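Local atomic coordinates of N-acetylglucosamine-specific lectin (Saxidomus purpuratus, PDB entry 6A7S), a protein that binds N-acetylated amino sugars such as N-acetylglucosamine and N-acetylgalactosamine, as a calcium-containing C-type lectin. Residues K85-I90 with E145-P150. Numbering follows the deposited sequence.
With NGA (2-acetamido-2-deoxy-beta-D-galactopyranose), chain B.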
loop_
_atom_site.group_PDB
_atom_site.type_symbol
_atom_site.label_atom_id
_atom_site.label_comp_id
_atom_site.label_asym_id
_atom_site.label_seq_id
_atom_site.Cartn_x
_atom_site.Cartn_y
_atom_site.Cartn_z
ATOM N N LYS A 85 12.041 19.108 18.471
ATOM C CA LYS A 85 10.684 19.324 18.034
ATOM C C LYS A 85 9.802 18.313 18.754
ATOM O O LYS A 85 10.219 17.189 18.917
ATOM C CB LYS A 85 10.519 19.100 16.524
ATOM C CG LYS A 85 11.563 19.740 15.604
ATOM C CD LYS A 85 11.394 21.218 15.405
ATOM C CE LYS A 85 12.582 21.860 14.741
ATOM N NZ LYS A 85 12.562 21.655 13.281
ATOM N N HIS A 86 8.571 18.711 19.109
ATOM C CA HIS A 86 7.678 17.856 19.829
ATOM C C HIS A 86 6.392 17.567 19.032
ATOM O O HIS A 86 5.511 16.915 19.526
ATOM C CB HIS A 86 7.462 18.418 21.272
ATOM C CG HIS A 86 6.538 19.598 21.433
ATOM N ND1 HIS A 86 6.926 20.895 21.172
ATOM C CD2 HIS A 86 5.246 19.688 21.886
ATOM C CE1 HIS A 86 5.908 21.730 21.419
ATOM N NE2 HIS A 86 4.857 21.010 21.862
ATOM N N TYR A 87 6.304 17.989 17.771
ATOM C CA TYR A 87 5.232 17.534 16.929
ATOM C C TYR A 87 5.652 17.633 15.455
ATOM O O TYR A 87 6.390 18.528 15.091
ATOM C CB TYR A 87 3.935 18.323 17.161
ATOM C CG TYR A 87 4.039 19.818 17.030
ATOM C CD1 TYR A 87 4.461 20.583 18.103
ATOM C CD2 TYR A 87 3.713 20.490 15.850
ATOM C CE1 TYR A 87 4.620 21.953 17.997
ATOM C CE2 TYR A 87 3.843 21.871 15.737
ATOM C CZ TYR A 87 4.290 22.608 16.826
ATOM O OH TYR A 87 4.434 23.965 16.770
ATOM N N TYR A 88 5.058 16.751 14.644
ATOM C CA TYR A 88 5.235 16.679 13.165
ATOM C C TYR A 88 3.879 16.437 12.500
ATOM O O TYR A 88 3.145 15.518 12.832
ATOM C CB TYR A 88 6.140 15.539 12.742
ATOM C CG TYR A 88 7.587 15.730 13.075
ATOM C CD1 TYR A 88 8.028 15.690 14.392
ATOM C CD2 TYR A 88 8.530 15.915 12.067
ATOM C CE1 TYR A 88 9.371 15.871 14.692
ATOM C CE2 TYR A 88 9.887 16.079 12.351
ATOM C CZ TYR A 88 10.306 16.064 13.670
ATOM O OH TYR A 88 11.641 16.258 13.941
ATOM N N TRP A 89 3.553 17.296 11.540
ATOM C CA TRP A 89 2.272 17.166 10.803
ATOM C C TRP A 89 2.250 15.900 9.940
ATOM O O TRP A 89 3.273 15.535 9.372
ATOM C CB TRP A 89 2.037 18.419 9.973
ATOM C CG TRP A 89 1.892 19.675 10.761
ATOM C CD1 TRP A 89 2.640 20.808 10.641
ATOM C CD2 TRP A 89 0.927 19.937 11.792
ATOM N NE1 TRP A 89 2.213 21.748 11.528
ATOM C CE2 TRP A 89 1.170 21.243 12.250
ATOM C CE3 TRP A 89 -0.095 19.200 12.377
ATOM C CZ2 TRP A 89 0.472 21.804 13.311
ATOM C CZ3 TRP A 89 -0.838 19.785 13.382
ATOM C CH2 TRP A 89 -0.572 21.081 13.815
ATOM N N ILE A 90 1.059 15.285 9.855
ATOM C CA ILE A 90 0.796 14.109 9.057
ATOM C C ILE A 90 -0.516 14.290 8.272
ATOM O O ILE A 90 -1.284 15.204 8.496
ATOM C CB ILE A 90 0.780 12.813 9.916
ATOM C CG1 ILE A 90 -0.384 12.789 10.919
ATOM C CG2 ILE A 90 2.141 12.556 10.578
ATOM C CD1 ILE A 90 -0.549 11.471 11.616
ATOM N N GLU A 145 -3.830 26.041 10.488
ATOM C CA GLU A 145 -3.282 27.120 9.697
ATOM C C GLU A 145 -2.018 27.734 10.298
ATOM O O GLU A 145 -1.021 27.859 9.604
ATOM C CB GLU A 145 -4.319 28.218 9.530
ATOM C CG GLU A 145 -4.419 28.680 8.108
ATOM C CD GLU A 145 -5.825 29.182 7.848
ATOM O OE1 GLU A 145 -6.738 28.332 7.679
ATOM O OE2 GLU A 145 -6.007 30.415 7.884
ATOM N N ASN A 146 -2.073 28.115 11.578
ATOM C CA ASN A 146 -1.116 29.077 12.112
ATOM C C ASN A 146 -0.167 28.398 13.088
ATOM O O ASN A 146 0.603 29.087 13.695
ATOM C CB ASN A 146 -1.784 30.287 12.779
ATOM C CG ASN A 146 -2.543 31.107 11.768
ATOM O OD1 ASN A 146 -2.040 31.311 10.682
ATOM N ND2 ASN A 146 -3.758 31.542 12.070
ATOM N N THR A 147 -0.237 27.072 13.267
ATOM C CA THR A 147 0.672 26.441 14.169
ATOM C C THR A 147 1.834 25.833 13.372
ATOM O O THR A 147 1.671 24.876 12.674
ATOM C CB THR A 147 -0.024 25.433 15.080
ATOM O OG1 THR A 147 -1.042 26.120 15.832
ATOM C CG2 THR A 147 0.980 24.761 15.994
ATOM N N ASN A 148 3.016 26.408 13.541
ATOM C CA ASN A 148 4.136 26.085 12.691
ATOM C C ASN A 148 4.947 24.941 13.265
ATOM O O ASN A 148 5.406 24.993 14.440
ATOM C CB ASN A 148 5.057 27.281 12.506
ATOM C CG ASN A 148 4.384 28.363 11.703
ATOM O OD1 ASN A 148 3.673 28.113 10.738
ATOM N ND2 ASN A 148 4.601 29.583 12.122
ATOM N N GLY A 149 5.231 23.961 12.410
ATOM C CA GLY A 149 6.097 22.852 12.791
ATOM C C GLY A 149 6.656 22.137 11.557
ATOM O O GLY A 149 6.303 22.483 10.424
ATOM N N PRO A 150 7.454 21.079 11.784
ATOM C CA PRO A 150 7.971 20.194 10.735
ATOM C C PRO A 150 6.893 19.193 10.301
ATOM O O PRO A 150 5.759 19.168 10.858
ATOM C CB PRO A 150 9.117 19.486 11.419
ATOM C CG PRO A 150 8.586 19.300 12.836
ATOM C CD PRO A 150 7.841 20.600 13.124
HETATM C C1 NGA B . -0.389 20.451 22.749
HETATM C C2 NGA B . -0.958 19.989 21.400
HETATM C C3 NGA B . -2.331 20.637 21.518
HETATM C C4 NGA B . -2.973 20.197 22.870
HETATM C C5 NGA B . -2.041 20.192 24.073
HETATM C C6 NGA B . -2.602 19.777 25.460
HETATM C C7 NGA B . -0.077 20.044 19.110
HETATM C C8 NGA B . 0.537 21.000 18.098
HETATM N N2 NGA B . -0.295 20.622 20.282
HETATM O O1 NGA B . 0.829 21.118 22.927
HETATM O O3 NGA B . -3.106 20.375 20.359
HETATM O O4 NGA B . -3.467 18.910 22.528
HETATM O O5 NGA B . -0.808 19.497 23.721
HETATM O O6 NGA B . -3.691 20.665 25.784
HETATM O O7 NGA B . -0.410 18.909 18.863
#
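Pro150 points its CG at the face of the Tyr88 ring, at the buried end of this contact. This CG sits over the centre of the Tyr88 ring, 13° off the normal, a CH-pi contact. The proline CD lies 3.2 Å from Tyr87 O. The proline ring fits closely between that carbonyl and the tyrosine face. On the same residue, the backbone carbonyl O of Pro150 accepts a hydrogen bond from Trp89 N, 3.0 Å away. The Tyr88 CA-H also points to Pro150 O. The Tyr88 hydroxyl hydrogen-bonds Glu44, whose other carboxylate oxygen pairs with Lys85 NZ in a salt bridge.

Both segments belong to the C-type lectin fold. Here strand 87-95 of the sheet on the sugar side meets the start of strand 149-155, from the sheet that also holds strand 38-47. The touching parts run roughly at right angles to each other.

Toward the loop 145-148 the packing thins and solvent comes closer. Tyr87 spans this side. Its CB does not point at 145-150, but with CG between the backbone N and carbonyl carbon (chi1 55°) the ring swings across to that segment. There the Tyr87 OH donates to Asn148 O at 2.7 Å, from above the carbonyl plane. The methyl CG2 of Thr147 stands 3.6 Å from Tyr87 OH. One face of the Tyr87 ring carries the acetyl methyl of the bound N-acetylgalactosamine, with Tyr87 CG 3.8 Å from NGA C8. The Trp89 indole presents its edge to Thr147 O, but the bond from NE1 is weak and bent to 133°. NE1 has a second weak bond, to Arg47 O. Thr147 OG1 turns to Asp143 and to His141, whose ND1 is hydrogen-bonded to the sugar.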